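Local coordinates for protein UDP-N-acetylglucosamine 4,6-dehydratase (Vibrio fischeri, PDB 3PVZ) that probably acts as an NAD-dependent lyase of the polysaccharide synthase family that dehydrates UDP-N-acetylglucosamine across its 4 and 6 positions, at residues 140-145 with 183-188; 164-169 with 177-182. All coordinates share one frame; numbering follows the deposited sequence.

Contact 1 (140-145 with 183-188); sequences VNVFNT and EMFLMR
Val142 presses a methyl group against the ring of Phe185, the closest meeting between two helices that run in nearly the same direction. Over the segments 140-145 and 183-188 the axes approach to 9.8 Å and cross at 18°. The valine CG1 lies 3.5 Å from CD2 of Phe185 and about as near to CE2, so a single branch spans one side bond of the ring, and the two side chains meet at roughly a right angle. It is the first torsion of Val142, with CG1 anti to the backbone N (chi1 -175°), that presents this branch. Phe143 comes to the same ring differently: although its CB starts off away from the other helix, the ring swings back and turns its edge toward the face of Phe185. The result is a loose, offset edge-to-face pair with centroids 6.0 Å apart and planes at 66°. Further along the helix, Thr145 divides its branches. Its OG1 donates to Asn141 O at 2.8 Å, from above the carbonyl plane, while CG2 meets Leu186 CD1 at 3.7 Å. Phe357 on helix 351-367 meets the ring of Phe143, and Glu358 of that helix touches Phe185. With no hydrogen bond joining the two segments, and the threonine hydroxyl turned back to its own helix, apolar packing of methyls and rings carries the largely buried interface.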
ATOM      1  N   VAL A 140      -2.076  -1.096  12.932  1.00 35.56           N
ATOM      2  CA  VAL A 140      -2.708  -1.871  11.857  1.00 33.20           C
ATOM      3  C   VAL A 140      -2.936  -3.327  12.273  1.00 33.56           C
ATOM      4  O   VAL A 140      -4.009  -3.871  12.010  1.00 31.97           O
ATOM      5  CB  VAL A 140      -1.911  -1.839  10.562  1.00 32.96           C
ATOM      6  CG1 VAL A 140      -2.538  -2.824   9.544  1.00 31.02           C
ATOM      7  CG2 VAL A 140      -1.842  -0.428   9.985  1.00 31.73           C
ATOM      8  N   ASN A 141      -1.962  -3.976  12.927  1.00 33.80           N
ATOM      9  CA  ASN A 141      -2.127  -5.390  13.135  1.00 33.82           C
ATOM     10  C   ASN A 141      -2.904  -5.643  14.438  1.00 33.70           C
ATOM     11  O   ASN A 141      -3.658  -6.587  14.475  1.00 33.64           O
ATOM     12  CB  ASN A 141      -0.805  -6.185  13.173  1.00 34.55           C
ATOM     13  CG  ASN A 141      -0.012  -6.169  11.866  1.00 35.05           C
ATOM     14  OD1 ASN A 141      -0.482  -5.780  10.778  1.00 33.61           O
ATOM     15  ND2 ASN A 141       1.247  -6.614  11.986  1.00 33.42           N
ATOM     16  N   VAL A 142      -2.734  -4.837  15.484  1.00 33.53           N
ATOM     17  CA  VAL A 142      -3.448  -5.093  16.769  1.00 34.03           C
ATOM     18  C   VAL A 142      -4.745  -4.257  16.910  1.00 33.80           C
ATOM     19  O   VAL A 142      -5.861  -4.805  16.878  1.00 32.05           O
ATOM     20  CB  VAL A 142      -2.524  -4.873  17.981  1.00 35.08           C
ATOM     21  CG1 VAL A 142      -3.209  -5.263  19.303  1.00 36.04           C
ATOM     22  CG2 VAL A 142      -1.200  -5.668  17.794  1.00 33.34           C
ATOM     23  N   PHE A 143      -4.594  -2.937  16.989  1.00 34.40           N
ATOM     24  CA  PHE A 143      -5.700  -2.056  17.331  1.00 35.06           C
ATOM     25  C   PHE A 143      -6.803  -1.918  16.301  1.00 33.82           C
ATOM     26  O   PHE A 143      -7.963  -1.880  16.669  1.00 34.44           O
ATOM     27  CB  PHE A 143      -5.174  -0.708  17.816  1.00 36.83           C
ATOM     28  CG  PHE A 143      -4.428  -0.813  19.128  1.00 39.84           C
ATOM     29  CD1 PHE A 143      -5.093  -1.228  20.286  1.00 40.62           C
ATOM     30  CD2 PHE A 143      -3.075  -0.587  19.189  1.00 40.85           C
ATOM     31  CE1 PHE A 143      -4.401  -1.381  21.452  1.00 43.23           C
ATOM     32  CE2 PHE A 143      -2.387  -0.713  20.374  1.00 41.36           C
ATOM     33  CZ  PHE A 143      -3.035  -1.114  21.490  1.00 44.23           C
ATOM     34  N   ASN A 144      -6.471  -1.901  15.020  1.00 33.40           N
ATOM     35  CA  ASN A 144      -7.474  -1.880  13.969  1.00 32.27           C
ATOM     36  C   ASN A 144      -8.266  -3.169  13.994  1.00 32.16           C
ATOM     37  O   ASN A 144      -9.480  -3.204  13.682  1.00 33.16           O
ATOM     38  CB  ASN A 144      -6.832  -1.752  12.586  1.00 31.11           C
ATOM     39  CG  ASN A 144      -6.337  -0.335  12.285  1.00 32.39           C
ATOM     40  OD1 ASN A 144      -6.429   0.578  13.113  1.00 32.63           O
ATOM     41  ND2 ASN A 144      -5.775  -0.153  11.090  1.00 32.53           N
ATOM     42  N   THR A 145      -7.591  -4.255  14.299  1.00 31.72           N
ATOM     43  CA  THR A 145      -8.245  -5.545  14.302  1.00 31.24           C
ATOM     44  C   THR A 145      -9.243  -5.586  15.447  1.00 30.97           C
ATOM     45  O   THR A 145     -10.416  -5.878  15.211  1.00 30.24           O
ATOM     46  CB  THR A 145      -7.224  -6.668  14.457  1.00 32.68           C
ATOM     47  OG1 THR A 145      -6.219  -6.536  13.446  1.00 34.52           O
ATOM     48  CG2 THR A 145      -7.879  -8.029  14.336  1.00 33.65           C
ATOM     49  N   GLU A 183      -3.601 -11.992  18.585  1.00 38.92           N
ATOM     50  CA  GLU A 183      -4.296 -13.238  18.967  1.00 38.63           C
ATOM     51  C   GLU A 183      -4.846 -13.172  20.407  1.00 37.52           C
ATOM     52  O   GLU A 183      -5.936 -13.674  20.693  1.00 37.93           O
ATOM     53  CB  GLU A 183      -3.332 -14.425  18.847  1.00 39.66           C
ATOM     54  CG  GLU A 183      -3.936 -15.792  19.171  1.00 42.19           C
ATOM     55  CD  GLU A 183      -2.940 -16.963  19.070  1.00 47.83           C
ATOM     56  OE1 GLU A 183      -1.733 -16.787  19.362  1.00 49.78           O
ATOM     57  OE2 GLU A 183      -3.391 -18.084  18.732  1.00 51.34           O
HETATM   58  N   MSE A 184      -4.124 -12.538  21.296  1.00 36.52           N
HETATM   59  CA  MSE A 184      -4.623 -12.335  22.677  1.00 36.60           C
HETATM   60  C   MSE A 184      -5.906 -11.481  22.650  1.00 35.45           C
HETATM   61  O   MSE A 184      -6.921 -11.823  23.275  1.00 34.68           O
HETATM   62  CB  MSE A 184      -3.579 -11.629  23.524  1.00 37.27           C
HETATM   63  CG  MSE A 184      -2.309 -12.406  23.724  1.00 39.46           C
HETATM   64 SE   MSE A 184      -0.977 -11.361  24.701  0.65 41.77          SE
HETATM   65  CE  MSE A 184       0.509 -12.599  24.651  1.00 45.04           C
ATOM     66  N   PHE A 185      -5.867 -10.387  21.892  1.00 34.09           N
ATOM     67  CA  PHE A 185      -7.034  -9.519  21.751  1.00 33.47           C
ATOM     68  C   PHE A 185      -8.171 -10.262  21.096  1.00 33.52           C
ATOM     69  O   PHE A 185      -9.322 -10.043  21.447  1.00 34.64           O
ATOM     70  CB  PHE A 185      -6.713  -8.218  20.965  1.00 33.14           C
ATOM     71  CG  PHE A 185      -6.007  -7.173  21.785  1.00 32.53           C
ATOM     72  CD1 PHE A 185      -6.728  -6.250  22.514  1.00 35.73           C
ATOM     73  CD2 PHE A 185      -4.627  -7.182  21.896  1.00 31.80           C
ATOM     74  CE1 PHE A 185      -6.084  -5.302  23.312  1.00 36.66           C
ATOM     75  CE2 PHE A 185      -3.958  -6.264  22.684  1.00 35.19           C
ATOM     76  CZ  PHE A 185      -4.685  -5.299  23.392  1.00 37.78           C
ATOM     77  N   LEU A 186      -7.840 -11.082  20.103  1.00 33.68           N
ATOM     78  CA  LEU A 186      -8.797 -11.925  19.389  1.00 33.82           C
ATOM     79  C   LEU A 186      -9.458 -12.929  20.363  1.00 34.00           C
ATOM     80  O   LEU A 186     -10.617 -13.202  20.287  1.00 32.78           O
ATOM     81  CB  LEU A 186      -8.075 -12.747  18.339  1.00 33.26           C
ATOM     82  CG  LEU A 186      -8.156 -12.469  16.857  1.00 37.72           C
ATOM     83  CD1 LEU A 186      -7.816 -11.037  16.537  1.00 39.89           C
ATOM     84  CD2 LEU A 186      -7.250 -13.480  16.089  1.00 37.99           C
HETATM   85  N   MSE A 187      -8.672 -13.516  21.242  1.00 35.49           N
HETATM   86  CA  MSE A 187      -9.214 -14.468  22.175  1.00 36.60           C
HETATM   87  C   MSE A 187     -10.232 -13.770  23.062  1.00 37.05           C
HETATM   88  O   MSE A 187     -11.241 -14.365  23.359  1.00 38.35           O
HETATM   89  CB  MSE A 187      -8.125 -15.173  23.003  1.00 38.01           C
HETATM   90  CG  MSE A 187      -7.289 -16.228  22.277  1.00 40.65           C
HETATM   91 SE   MSE A 187      -8.220 -17.517  21.084  0.65 49.52          SE
HETATM   92  CE  MSE A 187      -7.985 -16.573  19.354  1.00 47.28           C
ATOM     93  N   ARG A 188      -9.994 -12.524  23.475  1.00 37.74           N
ATOM     94  CA  ARG A 188     -10.962 -11.824  24.323  1.00 37.28           C
ATOM     95  C   ARG A 188     -12.236 -11.591  23.554  1.00 36.43           C
ATOM     96  O   ARG A 188     -13.326 -11.811  24.088  1.00 35.89           O
ATOM     97  CB  ARG A 188     -10.454 -10.488  24.821  1.00 37.80           C
ATOM     98  CG  ARG A 188     -11.499  -9.697  25.571  1.00 37.96           C
ATOM     99  CD  ARG A 188     -10.883  -8.569  26.425  1.00 39.51           C
ATOM    100  NE  ARG A 188     -10.384  -7.480  25.588  1.00 36.70           N
ATOM    101  CZ  ARG A 188      -9.823  -6.379  26.057  1.00 40.87           C
ATOM    102  NH1 ARG A 188      -9.400  -5.457  25.217  1.00 40.36           N
ATOM    103  NH2 ARG A 188      -9.654  -6.205  27.375  1.00 41.61           N
TER

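Contact 2 (164-169 with 177-182); sequences STDKAA and ASKRIM. With NAD (nicotinamide-adenine-dinucleotide), chain E.
Thr165 lays its methyl on the helix at Lys179 and Arg180, with CG2 3.7 Å from Lys179 CB and 3.8 Å from Arg180 N. The two side chains of Thr165 and Lys179 run past each other in opposite directions, leaving the lysine to extend toward the cofactor. Bends at chi2 (-83°) and chi4 (79°) bring its amino end to the nicotinamide ribose, where NZ donates to both hydroxyls: 2.6 Å to O2D and 2.8 Å to O3D of NAD. Two bonds from one nitrogen thus hold both ribose hydroxyls, consistent with a role in orienting the sugar. Asp166 reaches the neighbouring part of the same nucleotide, its OD1 standing 3.1 Å from C6N of the nicotinamide ring. Asp166 OD1 and Lys179 NZ remain 4.5 Å apart, too far for a salt bridge.

Behind this first shell, the loop is braced by its own atoms and by strand 194-198 with the residue that follows it. Thr165 OG1 makes a long hydrogen bond of 3.3 Å to Lys167 O, approaching from above the carbonyl plane, and Thr165 O accepts from Arg199. Ser164 pairs through its backbone with Ala198. On the helix side, Arg180 in the conformer given here forms a salt bridge with Glu183, one turn on.

A loop leaving a central parallel strand and a helix lysine on the nicotinamide ribose form one side of the cofactor site, as in the extended short-chain dehydrogenase/reductase fold. Met175 stands four residues before Lys179, where the classical YxxxK motif has its tyrosine.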
ATOM      1  N   SER A 164      -3.902 -15.926  11.179  1.00 41.36           N
ATOM      2  CA  SER A 164      -3.099 -16.302  12.328  1.00 43.93           C
ATOM      3  C   SER A 164      -1.627 -16.026  12.081  1.00 45.86           C
ATOM      4  O   SER A 164      -1.219 -15.782  10.937  1.00 46.15           O
ATOM      5  CB  SER A 164      -3.278 -17.782  12.639  1.00 44.00           C
ATOM      6  OG  SER A 164      -4.281 -17.960  13.605  1.00 46.57           O
ATOM      7  N   THR A 165      -0.849 -16.100  13.174  1.00 48.01           N
ATOM      8  CA  THR A 165       0.621 -16.187  13.126  1.00 49.89           C
ATOM      9  C   THR A 165       1.034 -17.256  12.132  1.00 51.08           C
ATOM     10  O   THR A 165       0.412 -18.316  12.066  1.00 51.10           O
ATOM     11  CB  THR A 165       1.208 -16.530  14.511  1.00 50.42           C
ATOM     12  OG1 THR A 165       0.551 -17.691  15.020  1.00 49.38           O
ATOM     13  CG2 THR A 165       0.983 -15.389  15.499  1.00 50.35           C
ATOM     14  N   ASP A 166       2.060 -16.977  11.341  1.00 53.36           N
ATOM     15  CA  ASP A 166       2.499 -17.921  10.301  1.00 55.40           C
ATOM     16  C   ASP A 166       2.889 -19.291  10.869  1.00 57.12           C
ATOM     17  O   ASP A 166       2.762 -20.311  10.183  1.00 58.02           O
ATOM     18  CB  ASP A 166       3.698 -17.368   9.509  1.00 56.21           C
ATOM     19  CG  ASP A 166       3.380 -16.105   8.744  1.00 57.14           C
ATOM     20  OD1 ASP A 166       2.227 -15.625   8.748  1.00 59.71           O
ATOM     21  OD2 ASP A 166       4.312 -15.567   8.124  1.00 62.87           O
ATOM     22  N   LYS A 167       3.361 -19.314  12.115  1.00 58.67           N
ATOM     23  CA  LYS A 167       3.808 -20.551  12.742  1.00 60.05           C
ATOM     24  C   LYS A 167       3.360 -20.680  14.192  1.00 60.04           C
ATOM     25  O   LYS A 167       3.123 -19.680  14.899  1.00 59.34           O
ATOM     26  CB  LYS A 167       5.330 -20.675  12.657  1.00 61.50           C
ATOM     27  CG  LYS A 167       6.099 -19.461  13.171  1.00 63.99           C
ATOM     28  CD  LYS A 167       7.562 -19.511  12.730  1.00 68.29           C
ATOM     29  CE  LYS A 167       8.054 -18.157  12.196  1.00 69.61           C
ATOM     30  NZ  LYS A 167       9.196 -18.342  11.231  1.00 70.33           N
ATOM     31  N   ALA A 168       3.250 -21.932  14.627  1.00 60.11           N
ATOM     32  CA  ALA A 168       2.808 -22.231  15.980  1.00 60.53           C
ATOM     33  C   ALA A 168       3.899 -21.878  17.003  1.00 61.31           C
ATOM     34  O   ALA A 168       3.602 -21.577  18.160  1.00 61.51           O
ATOM     35  CB  ALA A 168       2.418 -23.691  16.076  1.00 60.92           C
ATOM     36  N   ALA A 169       5.158 -21.894  16.559  1.00 61.79           N
ATOM     37  CA  ALA A 169       6.326 -21.652  17.435  1.00 62.65           C
ATOM     38  C   ALA A 169       6.362 -20.221  17.892  1.00 62.10           C
ATOM     39  O   ALA A 169       5.797 -19.368  17.242  1.00 61.16           O
ATOM     40  CB  ALA A 169       7.623 -21.961  16.694  1.00 63.31           C
ATOM     41  N   ALA A 177       5.595 -11.169  16.903  1.00 43.34           N
ATOM     42  CA  ALA A 177       5.110 -10.767  18.225  1.00 43.09           C
ATOM     43  C   ALA A 177       3.806  -9.940  18.086  1.00 42.40           C
ATOM     44  O   ALA A 177       2.863 -10.119  18.876  1.00 42.14           O
ATOM     45  CB  ALA A 177       6.146 -10.000  18.964  1.00 44.31           C
ATOM     46  N   SER A 178       3.730  -9.083  17.069  1.00 41.36           N
ATOM     47  CA  SER A 178       2.534  -8.243  16.911  1.00 41.01           C
ATOM     48  C   SER A 178       1.346  -9.120  16.605  1.00 39.88           C
ATOM     49  O   SER A 178       0.296  -8.923  17.210  1.00 39.73           O
ATOM     50  CB  SER A 178       2.696  -7.100  15.887  1.00 39.61           C
ATOM     51  OG  SER A 178       2.573  -7.568  14.578  1.00 40.12           O
ATOM     52  N   LYS A 179       1.512 -10.089  15.704  1.00 39.78           N
ATOM     53  CA  LYS A 179       0.431 -11.045  15.402  1.00 39.56           C
ATOM     54  C   LYS A 179       0.126 -11.908  16.652  1.00 39.39           C
ATOM     55  O   LYS A 179      -1.013 -12.318  16.869  1.00 39.53           O
ATOM     56  CB  LYS A 179       0.763 -11.946  14.197  1.00 39.91           C
ATOM     57  CG  LYS A 179       1.132 -11.241  12.853  1.00 41.36           C
ATOM     58  CD  LYS A 179      -0.105 -10.819  12.051  1.00 44.94           C
ATOM     59  CE  LYS A 179       0.250 -10.447  10.574  1.00 44.79           C
ATOM     60  NZ  LYS A 179       0.437 -11.638   9.704  1.00 45.30           N
ATOM     61  N   ARG A 180       1.123 -12.197  17.474  1.00 39.24           N
ATOM     62  CA  ARG A 180       0.880 -12.971  18.688  0.60 39.70           C
ATOM     63  C   ARG A 180       0.099 -12.158  19.711  1.00 39.41           C
ATOM     64  O   ARG A 180      -0.752 -12.690  20.414  1.00 39.14           O
ATOM     65  CB  ARG A 180       2.194 -13.456  19.304  0.60 40.57           C
ATOM     66  CG  ARG A 180       2.012 -14.198  20.607  0.60 41.99           C
ATOM     67  CD  ARG A 180       1.217 -15.505  20.449  0.60 42.81           C
ATOM     68  NE  ARG A 180       0.959 -16.051  21.776  0.60 45.55           N
ATOM     69  CZ  ARG A 180      -0.188 -15.957  22.446  0.60 45.02           C
ATOM     70  NH1 ARG A 180      -1.269 -15.392  21.898  0.60 42.61           N
ATOM     71  NH2 ARG A 180      -0.255 -16.487  23.666  0.60 45.73           N
ATOM     72  N   ILE A 181       0.394 -10.864  19.798  1.00 39.63           N
ATOM     73  CA  ILE A 181      -0.344  -9.993  20.706  0.60 40.01           C
ATOM     74  C   ILE A 181      -1.770  -9.830  20.171  1.00 39.27           C
ATOM     75  O   ILE A 181      -2.734  -9.876  20.934  1.00 38.97           O
ATOM     76  CB  ILE A 181       0.360  -8.617  20.911  0.60 39.86           C
ATOM     77  CG1 ILE A 181       1.675  -8.810  21.652  0.60 40.81           C
ATOM     78  CG2 ILE A 181      -0.543  -7.647  21.666  0.60 37.90           C
ATOM     79  CD1 ILE A 181       2.725  -7.777  21.326  0.60 39.84           C
HETATM   80  N   MSE A 182      -1.903  -9.696  18.867  1.00 39.36           N
HETATM   81  CA  MSE A 182      -3.229  -9.619  18.254  1.00 39.43           C
HETATM   82  C   MSE A 182      -4.147 -10.779  18.650  1.00 38.65           C
HETATM   83  O   MSE A 182      -5.317 -10.571  18.952  1.00 37.14           O
HETATM   84  CB  MSE A 182      -3.116  -9.622  16.742  1.00 40.20           C
HETATM   85  CG  MSE A 182      -4.478  -9.490  16.043  1.00 43.01           C
HETATM   86 SE   MSE A 182      -4.494 -10.565  14.438  0.65 59.36          SE
HETATM   87  CE  MSE A 182      -3.476  -9.447  13.428  1.00 38.57           C
TER
HETATM   88  PA  NAD E 501      -0.585  -7.648   1.370  1.00 31.58           P
HETATM   89  O1A NAD E 501       0.504  -6.660   1.634  1.00 31.45           O
HETATM   90  O2A NAD E 501      -0.643  -7.975  -0.091  1.00 31.09           O
HETATM   91  O5B NAD E 501      -2.023  -6.991   1.538  1.00 31.45           O
HETATM   92  C5B NAD E 501      -2.274  -6.338   2.802  1.00 29.34           C
HETATM   93  C4B NAD E 501      -3.385  -5.341   2.454  1.00 29.28           C
HETATM   94  O4B NAD E 501      -3.815  -4.601   3.577  1.00 26.84           O
HETATM   95  C3B NAD E 501      -2.873  -4.320   1.388  1.00 27.95           C
HETATM   96  O3B NAD E 501      -3.738  -4.264   0.272  1.00 31.61           O
HETATM   97  C2B NAD E 501      -2.847  -2.993   2.182  1.00 27.90           C
HETATM   98  O2B NAD E 501      -2.973  -1.824   1.382  1.00 27.07           O
HETATM   99  C1B NAD E 501      -4.026  -3.284   3.139  1.00 25.44           C
HETATM  100  N9A NAD E 501      -3.975  -2.416   4.305  1.00 27.82           N
HETATM  101  C8A NAD E 501      -2.950  -2.256   5.154  1.00 25.60           C
HETATM  102  N7A NAD E 501      -3.220  -1.363   6.049  1.00 27.29           N
HETATM  103  C5A NAD E 501      -4.515  -0.973   5.842  1.00 28.62           C
HETATM  104  C6A NAD E 501      -5.366  -0.056   6.450  1.00 27.31           C
HETATM  105  N6A NAD E 501      -4.902   0.587   7.572  1.00 28.79           N
HETATM  106  N1A NAD E 501      -6.593   0.135   5.976  1.00 25.09           N
HETATM  107  C2A NAD E 501      -7.014  -0.516   4.897  1.00 25.50           C
HETATM  108  N3A NAD E 501      -6.233  -1.368   4.280  1.00 24.89           N
HETATM  109  C4A NAD E 501      -5.007  -1.620   4.717  1.00 25.64           C
HETATM  110  O3  NAD E 501      -0.377  -8.923   2.331  1.00 29.94           O
HETATM  111  PN  NAD E 501      -0.986 -10.365   1.881  1.00 30.80           P
HETATM  112  O1N NAD E 501       0.091 -11.188   1.194  1.00 31.11           O
HETATM  113  O2N NAD E 501      -2.263 -10.413   1.148  1.00 29.17           O
HETATM  114  O5D NAD E 501      -1.052 -11.079   3.369  1.00 27.75           O
HETATM  115  C5D NAD E 501      -2.200 -10.667   4.094  1.00 26.13           C
HETATM  116  C4D NAD E 501      -2.179 -11.324   5.479  1.00 26.63           C
HETATM  117  O4D NAD E 501      -1.792 -12.730   5.363  1.00 28.13           O
HETATM  118  C3D NAD E 501      -1.093 -10.665   6.358  1.00 28.91           C
HETATM  119  O3D NAD E 501      -1.396 -10.729   7.770  1.00 35.22           O
HETATM  120  C2D NAD E 501       0.125 -11.592   6.146  1.00 29.77           C
HETATM  121  O2D NAD E 501       1.061 -11.530   7.233  1.00 34.13           O
HETATM  122  C1D NAD E 501      -0.552 -12.960   6.088  1.00 28.47           C
HETATM  123  N1N NAD E 501       0.290 -13.978   5.440  1.00 34.87           N
HETATM  124  C2N NAD E 501       0.652 -13.788   4.166  1.00 36.15           C
HETATM  125  C3N NAD E 501       1.427 -14.717   3.504  1.00 37.63           C
HETATM  126  C7N NAD E 501       1.860 -14.512   2.111  1.00 38.80           C
HETATM  127  O7N NAD E 501       2.614 -15.361   1.642  1.00 39.45           O
HETATM  128  N7N NAD E 501       1.495 -13.446   1.382  1.00 36.28           N
HETATM  129  C4N NAD E 501       1.841 -15.887   4.188  1.00 36.74           C
HETATM  130  C5N NAD E 501       1.432 -16.054   5.500  1.00 36.03           C
HETATM  131  C6N NAD E 501       0.657 -15.070   6.116  1.00 36.84           C

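From the N terminus, the chain first enters contact 1 on helix 131-154, passes through strand 159-163 and the loop 164-169, and then climbs helix 174-189, which supplies the second half of both contacts. Contact 2 therefore closes a short loop wholly within the longer one that contact 1 closes; the two nest and do not cross. Their centres lie 11 Å apart and they meet directly: Asn141 ND2 probably hydrogen-bonds to Ser178 OG at 3.1 Å, and Val142 CG2 packs on Ser178 O. Helix 174-189 thus binds helix 131-154 along one part and the cofactor-side loop after strand 159-163 along another, joining helix packing to the NAD pocket.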